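Local coordinates for CRISPR-associated protein, Cse1 family (Acidimicrobium ferrooxidans, PDB 4H3T), which probably serves as the large Cse1 subunit of a type I-E CRISPR Cascade complex, which recognises invading DNA, at residues Glu458-Phe470 and Trp487-Arg501. The protein carries 1 engineered substitution. Residues are numbered along the deposited sequence; the frame is centred on the assembly and turned at random. Where two conformers were deposited one is given.
Sequences EIYGRLDAPYRHF and WAALVEAVARDLASR. Engineered in segment 458-470: I459 (natural residue Leu).
W487 pushes its indole between L463, P466, Y467 and F470, a knob-into-hole fit in an antiparallel pair of helices. The helices, 445-473 and 481-504, follow each other in the C-terminal helical bundle, and helix 397-415 packs beside both. The axes of 458-470 and 487-501 come within 10.4 Å. The indole leaves its helix with CG anti to the backbone N (chi1 -179°), which sends the six-membered ring into the kinked part of 458-470. There W487 CH2 lies 3.5 Å from Y467 CA, and W487 CZ3 3.8 Å from P466 CB. Y467 turns its ring edge to the indole face, CD1 above it toward the rim. V491 CG2, from the same helix as W487, sits over the opposite face near the rim. Outside the pair, W487 NE1 bonds to A405 O, and Y467 OH to A402 O.

L463 returns the knob, its CD2 3.6 Å from L490 CD2 and set among V491, V494 and W487. Farther along, I459, an engineered residue, packs its CB against L498 CD1.

R462 lays CB on V494 CG1. In one of its two conformers, R462 NH2 bonds to D497 OD2 at 2.8 Å, so this bridge may be part-time. R501 grips E458 end-on: R501 NH2 reaches E458 OE1 at 2.9 Å. An alanine at E458 would probably cost R501 this carboxylate mate and leave its guanidinium less firmly fixed. R501 NH1 meets E458 OE2 at 2.7 Å, the two planes 43° apart.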
ATOM      1  N   GLU A 458       1.950  11.159 -21.029  1.00 37.98           N
ATOM      2  CA  GLU A 458       2.846  10.424 -21.924  1.00 37.42           C
ATOM      3  C   GLU A 458       4.347  10.591 -21.510  1.00 40.79           C
ATOM      4  O   GLU A 458       5.075   9.613 -21.479  1.00 40.55           O
ATOM      5  CB  GLU A 458       2.652  10.876 -23.386  1.00 38.80           C
ATOM      6  CG  GLU A 458       3.416   9.967 -24.326  1.00 46.03           C
ATOM      7  CD  GLU A 458       2.924  10.035 -25.762  1.00 62.28           C
ATOM      8  OE1 GLU A 458       2.085  10.912 -26.101  1.00 58.54           O
ATOM      9  OE2 GLU A 458       3.461   9.254 -26.573  1.00 61.87           O
ATOM     10  N   ILE A 459       4.818  11.794 -21.208  1.00 37.59           N
ATOM     11  CA  ILE A 459       6.202  11.931 -20.763  1.00 36.64           C
ATOM     12  C   ILE A 459       6.420  11.199 -19.405  1.00 40.45           C
ATOM     13  O   ILE A 459       7.436  10.556 -19.234  1.00 38.93           O
ATOM     14  CB  ILE A 459       6.704  13.394 -20.722  1.00 39.84           C
ATOM     15  CG1 ILE A 459       8.257  13.379 -20.697  1.00 40.11           C
ATOM     16  CG2 ILE A 459       6.126  14.228 -19.568  1.00 40.63           C
ATOM     17  CD1 ILE A 459       8.977  14.638 -20.661  1.00 42.74           C
ATOM     18  N   TYR A 460       5.463  11.219 -18.477  1.00 35.94           N
ATOM     19  CA  TYR A 460       5.659  10.462 -17.230  1.00 36.90           C
ATOM     20  C   TYR A 460       5.822   8.957 -17.519  1.00 40.39           C
ATOM     21  O   TYR A 460       6.667   8.310 -16.896  1.00 38.96           O
ATOM     22  CB  TYR A 460       4.492  10.716 -16.245  1.00 38.42           C
ATOM     23  CG  TYR A 460       4.601  12.066 -15.594  1.00 39.14           C
ATOM     24  CD1 TYR A 460       5.707  12.394 -14.821  1.00 43.39           C
ATOM     25  CD2 TYR A 460       3.542  12.974 -15.627  1.00 39.86           C
ATOM     26  CE1 TYR A 460       5.748  13.560 -14.071  1.00 42.49           C
ATOM     27  CE2 TYR A 460       3.631  14.209 -14.964  1.00 40.00           C
ATOM     28  CZ  TYR A 460       4.764  14.496 -14.210  1.00 46.63           C
ATOM     29  OH  TYR A 460       4.937  15.554 -13.388  1.00 51.27           O
ATOM     30  N   GLY A 461       5.059   8.420 -18.489  1.00 37.22           N
ATOM     31  CA  GLY A 461       5.160   7.005 -18.824  1.00 39.57           C
ATOM     32  C   GLY A 461       6.555   6.700 -19.362  1.00 40.62           C
ATOM     33  O   GLY A 461       7.159   5.716 -18.988  1.00 40.64           O
ATOM     34  N   ARG A 462       7.087   7.598 -20.219  0.51 38.33           N
ATOM     35  CA  ARG A 462       8.438   7.485 -20.775  0.51 39.68           C
ATOM     36  C   ARG A 462       9.532   7.663 -19.729  0.51 44.32           C
ATOM     37  O   ARG A 462      10.597   7.095 -19.886  0.51 44.90           O
ATOM     38  CB  ARG A 462       8.636   8.526 -21.879  0.51 42.86           C
ATOM     39  CG  ARG A 462       7.870   8.146 -23.148  0.51 48.21           C
ATOM     40  CD  ARG A 462       8.697   7.254 -24.062  0.51 47.08           C
ATOM     41  NE  ARG A 462       9.723   8.056 -24.751  0.51 49.82           N
ATOM     42  CZ  ARG A 462       9.510   8.829 -25.812  0.51 65.31           C
ATOM     43  NH1 ARG A 462       8.306   8.893 -26.372  0.51 60.69           N
ATOM     44  NH2 ARG A 462      10.493   9.561 -26.311  0.51 62.26           N
ATOM     45  N   LEU A 463       9.287   8.422 -18.659  1.00 40.52           N
ATOM     46  CA  LEU A 463      10.317   8.664 -17.620  1.00 40.83           C
ATOM     47  C   LEU A 463      10.246   7.646 -16.502  1.00 41.01           C
ATOM     48  O   LEU A 463      11.111   7.668 -15.615  1.00 39.80           O
ATOM     49  CB  LEU A 463      10.169  10.104 -17.051  1.00 39.17           C
ATOM     50  CG  LEU A 463      10.479  11.226 -18.015  1.00 42.69           C
ATOM     51  CD1 LEU A 463      10.273  12.566 -17.351  1.00 42.62           C
ATOM     52  CD2 LEU A 463      11.925  11.120 -18.594  1.00 44.42           C
ATOM     53  N   ASP A 464       9.303   6.692 -16.570  1.00 39.22           N
ATOM     54  CA  ASP A 464       9.147   5.767 -15.463  1.00 38.43           C
ATOM     55  C   ASP A 464      10.391   4.866 -15.288  1.00 43.30           C
ATOM     56  O   ASP A 464      10.972   4.872 -14.206  1.00 41.77           O
ATOM     57  CB  ASP A 464       7.869   4.934 -15.612  1.00 39.57           C
ATOM     58  CG  ASP A 464       7.603   3.960 -14.477  1.00 46.55           C
ATOM     59  OD1 ASP A 464       7.454   4.408 -13.302  1.00 46.61           O
ATOM     60  OD2 ASP A 464       7.630   2.787 -14.720  1.00 55.96           O
ATOM     61  N   ALA A 465      10.792   4.118 -16.302  1.00 43.29           N
ATOM     62  CA  ALA A 465      11.942   3.202 -16.160  1.00 44.80           C
ATOM     63  C   ALA A 465      13.257   3.999 -15.963  1.00 47.60           C
ATOM     64  O   ALA A 465      13.963   3.728 -14.977  1.00 43.84           O
ATOM     65  CB  ALA A 465      12.019   2.248 -17.361  1.00 46.97           C
ATOM     66  N   PRO A 466      13.445   5.153 -16.660  1.00 44.62           N
ATOM     67  CA  PRO A 466      14.631   5.991 -16.374  1.00 43.40           C
ATOM     68  C   PRO A 466      14.662   6.565 -14.959  1.00 43.77           C
ATOM     69  O   PRO A 466      15.721   6.570 -14.352  1.00 43.18           O
ATOM     70  CB  PRO A 466      14.476   7.107 -17.403  1.00 46.78           C
ATOM     71  CG  PRO A 466      13.777   6.509 -18.507  1.00 48.95           C
ATOM     72  CD  PRO A 466      12.786   5.614 -17.903  1.00 44.21           C
ATOM     73  N   TYR A 467      13.512   7.033 -14.386  1.00 40.80           N
ATOM     74  CA  TYR A 467      13.520   7.561 -13.016  1.00 39.13           C
ATOM     75  C   TYR A 467      13.899   6.455 -12.002  1.00 41.25           C
ATOM     76  O   TYR A 467      14.687   6.662 -11.100  1.00 41.56           O
ATOM     77  CB  TYR A 467      12.150   8.164 -12.620  1.00 39.23           C
ATOM     78  CG  TYR A 467      12.255   8.812 -11.269  1.00 40.91           C
ATOM     79  CD1 TYR A 467      12.820  10.086 -11.134  1.00 42.32           C
ATOM     80  CD2 TYR A 467      12.040   8.071 -10.100  1.00 39.64           C
ATOM     81  CE1 TYR A 467      13.076  10.626  -9.887  1.00 42.58           C
ATOM     82  CE2 TYR A 467      12.307   8.604  -8.854  1.00 40.60           C
ATOM     83  CZ  TYR A 467      12.758   9.905  -8.746  1.00 42.95           C
ATOM     84  OH  TYR A 467      13.081  10.394  -7.507  1.00 41.34           O
ATOM     85  N   ARG A 468      13.337   5.290 -12.161  1.00 40.80           N
ATOM     86  CA  ARG A 468      13.606   4.177 -11.237  1.00 41.10           C
ATOM     87  C   ARG A 468      15.108   3.784 -11.223  1.00 43.24           C
ATOM     88  O   ARG A 468      15.672   3.487 -10.145  1.00 45.16           O
ATOM     89  CB  ARG A 468      12.728   2.988 -11.604  1.00 40.75           C
ATOM     90  CG  ARG A 468      11.207   3.234 -11.319  1.00 41.64           C
ATOM     91  CD  ARG A 468      10.386   2.114 -11.927  1.00 39.86           C
ATOM     92  NE  ARG A 468       8.968   2.342 -11.677  1.00 41.49           N
ATOM     93  CZ  ARG A 468       8.305   2.031 -10.573  1.00 52.47           C
ATOM     94  NH1 ARG A 468       8.912   1.394  -9.583  1.00 46.13           N
ATOM     95  NH2 ARG A 468       7.026   2.355 -10.447  1.00 56.74           N
ATOM     96  N   HIS A 469      15.732   3.757 -12.405  1.00 43.11           N
ATOM     97  CA  HIS A 469      17.175   3.510 -12.603  1.00 44.53           C
ATOM     98  C   HIS A 469      17.984   4.624 -11.954  1.00 46.69           C
ATOM     99  O   HIS A 469      18.985   4.361 -11.317  1.00 41.79           O
ATOM    100  CB  HIS A 469      17.538   3.414 -14.104  1.00 48.72           C
ATOM    101  CG  HIS A 469      18.964   3.014 -14.369  1.00 57.80           C
ATOM    102  ND1 HIS A 469      19.847   3.849 -15.089  1.00 63.01           N
ATOM    103  CD2 HIS A 469      19.611   1.849 -14.086  1.00 63.23           C
ATOM    104  CE1 HIS A 469      21.001   3.193 -15.156  1.00 63.77           C
ATOM    105  NE2 HIS A 469      20.917   1.983 -14.577  1.00 64.24           N
ATOM    106  N   PHE A 470      17.578   5.870 -12.149  1.00 43.71           N
ATOM    107  CA  PHE A 470      18.245   7.016 -11.540  1.00 44.26           C
ATOM    108  C   PHE A 470      18.178   6.925  -9.998  1.00 45.35           C
ATOM    109  O   PHE A 470      19.192   7.067  -9.323  1.00 42.29           O
ATOM    110  CB  PHE A 470      17.575   8.344 -12.058  1.00 46.34           C
ATOM    111  CG  PHE A 470      17.634   9.533 -11.131  1.00 46.54           C
ATOM    112  CD1 PHE A 470      18.731  10.382 -11.129  1.00 48.45           C
ATOM    113  CD2 PHE A 470      16.606   9.776 -10.221  1.00 45.16           C
ATOM    114  CE1 PHE A 470      18.822  11.424 -10.194  1.00 48.98           C
ATOM    115  CE2 PHE A 470      16.698  10.790  -9.294  1.00 46.82           C
ATOM    116  CZ  PHE A 470      17.792  11.630  -9.290  1.00 46.72           C
ATOM    117  N   TRP A 487      20.266  13.269 -15.126  1.00 46.73           N
ATOM    118  CA  TRP A 487      18.819  13.259 -15.184  1.00 45.91           C
ATOM    119  C   TRP A 487      18.313  14.481 -16.032  1.00 47.42           C
ATOM    120  O   TRP A 487      17.395  14.337 -16.842  1.00 44.24           O
ATOM    121  CB  TRP A 487      18.234  13.301 -13.785  1.00 44.56           C
ATOM    122  CG  TRP A 487      16.731  13.273 -13.779  1.00 43.48           C
ATOM    123  CD1 TRP A 487      15.878  14.258 -13.347  1.00 45.25           C
ATOM    124  CD2 TRP A 487      15.909  12.193 -14.218  1.00 42.07           C
ATOM    125  NE1 TRP A 487      14.575  13.860 -13.512  1.00 42.57           N
ATOM    126  CE2 TRP A 487      14.564  12.576 -14.003  1.00 42.72           C
ATOM    127  CE3 TRP A 487      16.176  10.923 -14.765  1.00 43.71           C
ATOM    128  CZ2 TRP A 487      13.488  11.748 -14.351  1.00 41.38           C
ATOM    129  CZ3 TRP A 487      15.105  10.112 -15.119  1.00 43.35           C
ATOM    130  CH2 TRP A 487      13.789  10.513 -14.898  1.00 42.78           C
ATOM    131  N   ALA A 488      18.948  15.642 -15.862  1.00 45.91           N
ATOM    132  CA  ALA A 488      18.568  16.849 -16.604  1.00 46.74           C
ATOM    133  C   ALA A 488      18.638  16.603 -18.120  1.00 53.46           C
ATOM    134  O   ALA A 488      17.709  16.946 -18.849  1.00 54.57           O
ATOM    135  CB  ALA A 488      19.467  18.029 -16.231  1.00 48.87           C
ATOM    136  N   ALA A 489      19.758  16.076 -18.590  1.00 52.51           N
ATOM    137  CA  ALA A 489      19.929  15.767 -20.015  1.00 53.07           C
ATOM    138  C   ALA A 489      18.955  14.661 -20.490  1.00 54.67           C
ATOM    139  O   ALA A 489      18.475  14.734 -21.613  1.00 55.04           O
ATOM    140  CB  ALA A 489      21.384  15.349 -20.306  1.00 55.03           C
ATOM    141  N   LEU A 490      18.710  13.611 -19.691  1.00 50.79           N
ATOM    142  CA  LEU A 490      17.761  12.560 -20.097  1.00 48.85           C
ATOM    143  C   LEU A 490      16.336  13.144 -20.262  1.00 50.25           C
ATOM    144  O   LEU A 490      15.696  12.969 -21.300  1.00 47.44           O
ATOM    145  CB  LEU A 490      17.794  11.421 -19.067  1.00 48.05           C
ATOM    146  CG  LEU A 490      16.985  10.189 -19.417  1.00 50.73           C
ATOM    147  CD1 LEU A 490      17.653   8.929 -18.838  1.00 54.04           C
ATOM    148  CD2 LEU A 490      15.465  10.366 -19.049  1.00 48.68           C
ATOM    149  N   VAL A 491      15.880  13.917 -19.292  1.00 46.87           N
ATOM    150  CA  VAL A 491      14.521  14.469 -19.365  1.00 43.10           C
ATOM    151  C   VAL A 491      14.376  15.420 -20.560  1.00 48.11           C
ATOM    152  O   VAL A 491      13.363  15.354 -21.249  1.00 43.70           O
ATOM    153  CB  VAL A 491      14.133  15.144 -18.036  1.00 44.91           C
ATOM    154  CG1 VAL A 491      12.827  15.930 -18.163  1.00 43.77           C
ATOM    155  CG2 VAL A 491      14.029  14.126 -16.913  1.00 44.87           C
ATOM    156  N   GLU A 492      15.379  16.262 -20.819  1.00 47.65           N
ATOM    157  CA  GLU A 492      15.317  17.168 -21.977  1.00 48.94           C
ATOM    158  C   GLU A 492      15.201  16.412 -23.287  1.00 50.36           C
ATOM    159  O   GLU A 492      14.453  16.846 -24.163  1.00 48.26           O
ATOM    160  CB  GLU A 492      16.579  18.046 -22.092  1.00 52.54           C
ATOM    161  CG  GLU A 492      16.661  19.203 -21.126  1.00 66.66           C
ATOM    162  CD  GLU A 492      17.695  20.201 -21.628  1.00 96.35           C
ATOM    163  OE1 GLU A 492      18.887  20.057 -21.258  1.00 96.96           O
ATOM    164  OE2 GLU A 492      17.349  20.996 -22.534  1.00 76.13           O
ATOM    165  N   ALA A 493      16.030  15.367 -23.451  1.00 49.32           N
ATOM    166  CA  ALA A 493      16.032  14.527 -24.651  1.00 49.56           C
ATOM    167  C   ALA A 493      14.659  13.855 -24.848  1.00 52.54           C
ATOM    168  O   ALA A 493      14.133  13.884 -25.953  1.00 51.72           O
ATOM    169  CB  ALA A 493      17.149  13.487 -24.592  1.00 51.67           C
ATOM    170  N   VAL A 494      14.030  13.359 -23.781  1.00 48.41           N
ATOM    171  CA  VAL A 494      12.707  12.754 -23.905  1.00 44.14           C
ATOM    172  C   VAL A 494      11.700  13.851 -24.258  1.00 45.32           C
ATOM    173  O   VAL A 494      10.922  13.679 -25.188  1.00 42.67           O
ATOM    174  CB  VAL A 494      12.306  11.966 -22.636  1.00 46.04           C
ATOM    175  CG1 VAL A 494      10.848  11.498 -22.718  1.00 44.30           C
ATOM    176  CG2 VAL A 494      13.251  10.790 -22.429  1.00 47.22           C
ATOM    177  N   ALA A 495      11.782  15.010 -23.597  1.00 42.68           N
ATOM    178  CA  ALA A 495      10.810  16.094 -23.835  1.00 40.65           C
ATOM    179  C   ALA A 495      10.916  16.652 -25.250  1.00 46.63           C
ATOM    180  O   ALA A 495       9.885  16.858 -25.889  1.00 44.70           O
ATOM    181  CB  ALA A 495      10.981  17.215 -22.797  1.00 40.66           C
ATOM    182  N   ARG A 496      12.139  16.778 -25.795  1.00 48.69           N
ATOM    183  CA  ARG A 496      12.307  17.268 -27.184  1.00 50.03           C
ATOM    184  C   ARG A 496      11.848  16.240 -28.218  1.00 51.98           C
ATOM    185  O   ARG A 496      11.348  16.622 -29.258  1.00 52.19           O
ATOM    186  CB  ARG A 496      13.769  17.656 -27.426  1.00 51.60           C
ATOM    187  CG  ARG A 496      14.098  18.956 -26.680  1.00 61.48           C
ATOM    188  CD  ARG A 496      15.613  19.283 -26.688  1.00 60.15           C
ATOM    189  NE  ARG A 496      15.839  20.708 -26.971  1.00 88.95           N
ATOM    190  CZ  ARG A 496      16.117  21.246 -28.169  1.00121.27           C
ATOM    191  NH1 ARG A 496      16.217  20.475 -29.253  1.00109.10           N
ATOM    192  NH2 ARG A 496      16.306  22.558 -28.289  1.00115.47           N
ATOM    193  N   ASP A 497      12.011  14.953 -27.958  1.00 48.24           N
ATOM    194  CA  ASP A 497      11.491  13.925 -28.863  1.00 50.49           C
ATOM    195  C   ASP A 497       9.955  13.999 -28.957  1.00 51.43           C
ATOM    196  O   ASP A 497       9.373  13.923 -30.052  1.00 49.08           O
ATOM    197  CB  ASP A 497      11.904  12.535 -28.369  1.00 54.08           C
ATOM    198  CG  ASP A 497      11.538  11.431 -29.320  1.00 72.64           C
ATOM    199  OD1 ASP A 497      12.035  11.449 -30.462  1.00 80.35           O
ATOM    200  OD2 ASP A 497      10.729  10.563 -28.937  1.00 74.69           O
ATOM    201  N   LEU A 498       9.285  14.124 -27.791  1.00 45.90           N
ATOM    202  CA  LEU A 498       7.837  14.259 -27.806  1.00 44.53           C
ATOM    203  C   LEU A 498       7.417  15.547 -28.467  1.00 47.68           C
ATOM    204  O   LEU A 498       6.466  15.549 -29.242  1.00 46.03           O
ATOM    205  CB  LEU A 498       7.265  14.206 -26.350  1.00 44.10           C
ATOM    206  CG  LEU A 498       7.180  12.821 -25.757  1.00 49.22           C
ATOM    207  CD1 LEU A 498       6.841  12.910 -24.266  1.00 48.10           C
ATOM    208  CD2 LEU A 498       6.115  11.979 -26.482  1.00 52.02           C
ATOM    209  N   ALA A 499       8.129  16.644 -28.192  1.00 44.92           N
ATOM    210  CA  ALA A 499       7.780  17.934 -28.806  1.00 45.27           C
ATOM    211  C   ALA A 499       7.930  17.879 -30.342  1.00 50.01           C
ATOM    212  O   ALA A 499       7.032  18.288 -31.066  1.00 48.40           O
ATOM    213  CB  ALA A 499       8.671  19.051 -28.238  1.00 45.35           C
ATOM    214  N   SER A 500       9.023  17.261 -30.841  1.00 50.02           N
ATOM    215  CA  SER A 500       9.232  17.112 -32.292  1.00 48.93           C
ATOM    216  C   SER A 500       8.123  16.288 -32.950  1.00 52.47           C
ATOM    217  O   SER A 500       7.620  16.683 -34.009  1.00 51.91           O
ATOM    218  CB  SER A 500      10.589  16.491 -32.601  1.00 52.69           C
ATOM    219  OG  SER A 500      11.540  17.500 -32.315  1.00 67.06           O
ATOM    220  N   ARG A 501       7.708  15.179 -32.327  1.00 48.37           N
ATOM    221  CA  ARG A 501       6.611  14.394 -32.904  1.00 51.00           C
ATOM    222  C   ARG A 501       5.300  15.220 -33.004  1.00 54.89           C
ATOM    223  O   ARG A 501       4.638  15.235 -34.041  1.00 55.58           O
ATOM    224  CB  ARG A 501       6.368  13.148 -32.062  1.00 48.84           C
ATOM    225  CG  ARG A 501       5.308  12.246 -32.641  1.00 55.26           C
ATOM    226  CD  ARG A 501       4.872  11.271 -31.575  1.00 61.85           C
ATOM    227  NE  ARG A 501       4.020  11.950 -30.592  1.00 63.14           N
ATOM    228  CZ  ARG A 501       3.588  11.419 -29.454  1.00 63.40           C
ATOM    229  NH1 ARG A 501       3.927  10.182 -29.117  1.00 58.06           N
ATOM    230  NH2 ARG A 501       2.809  12.121 -28.647  1.00 59.68           N
TER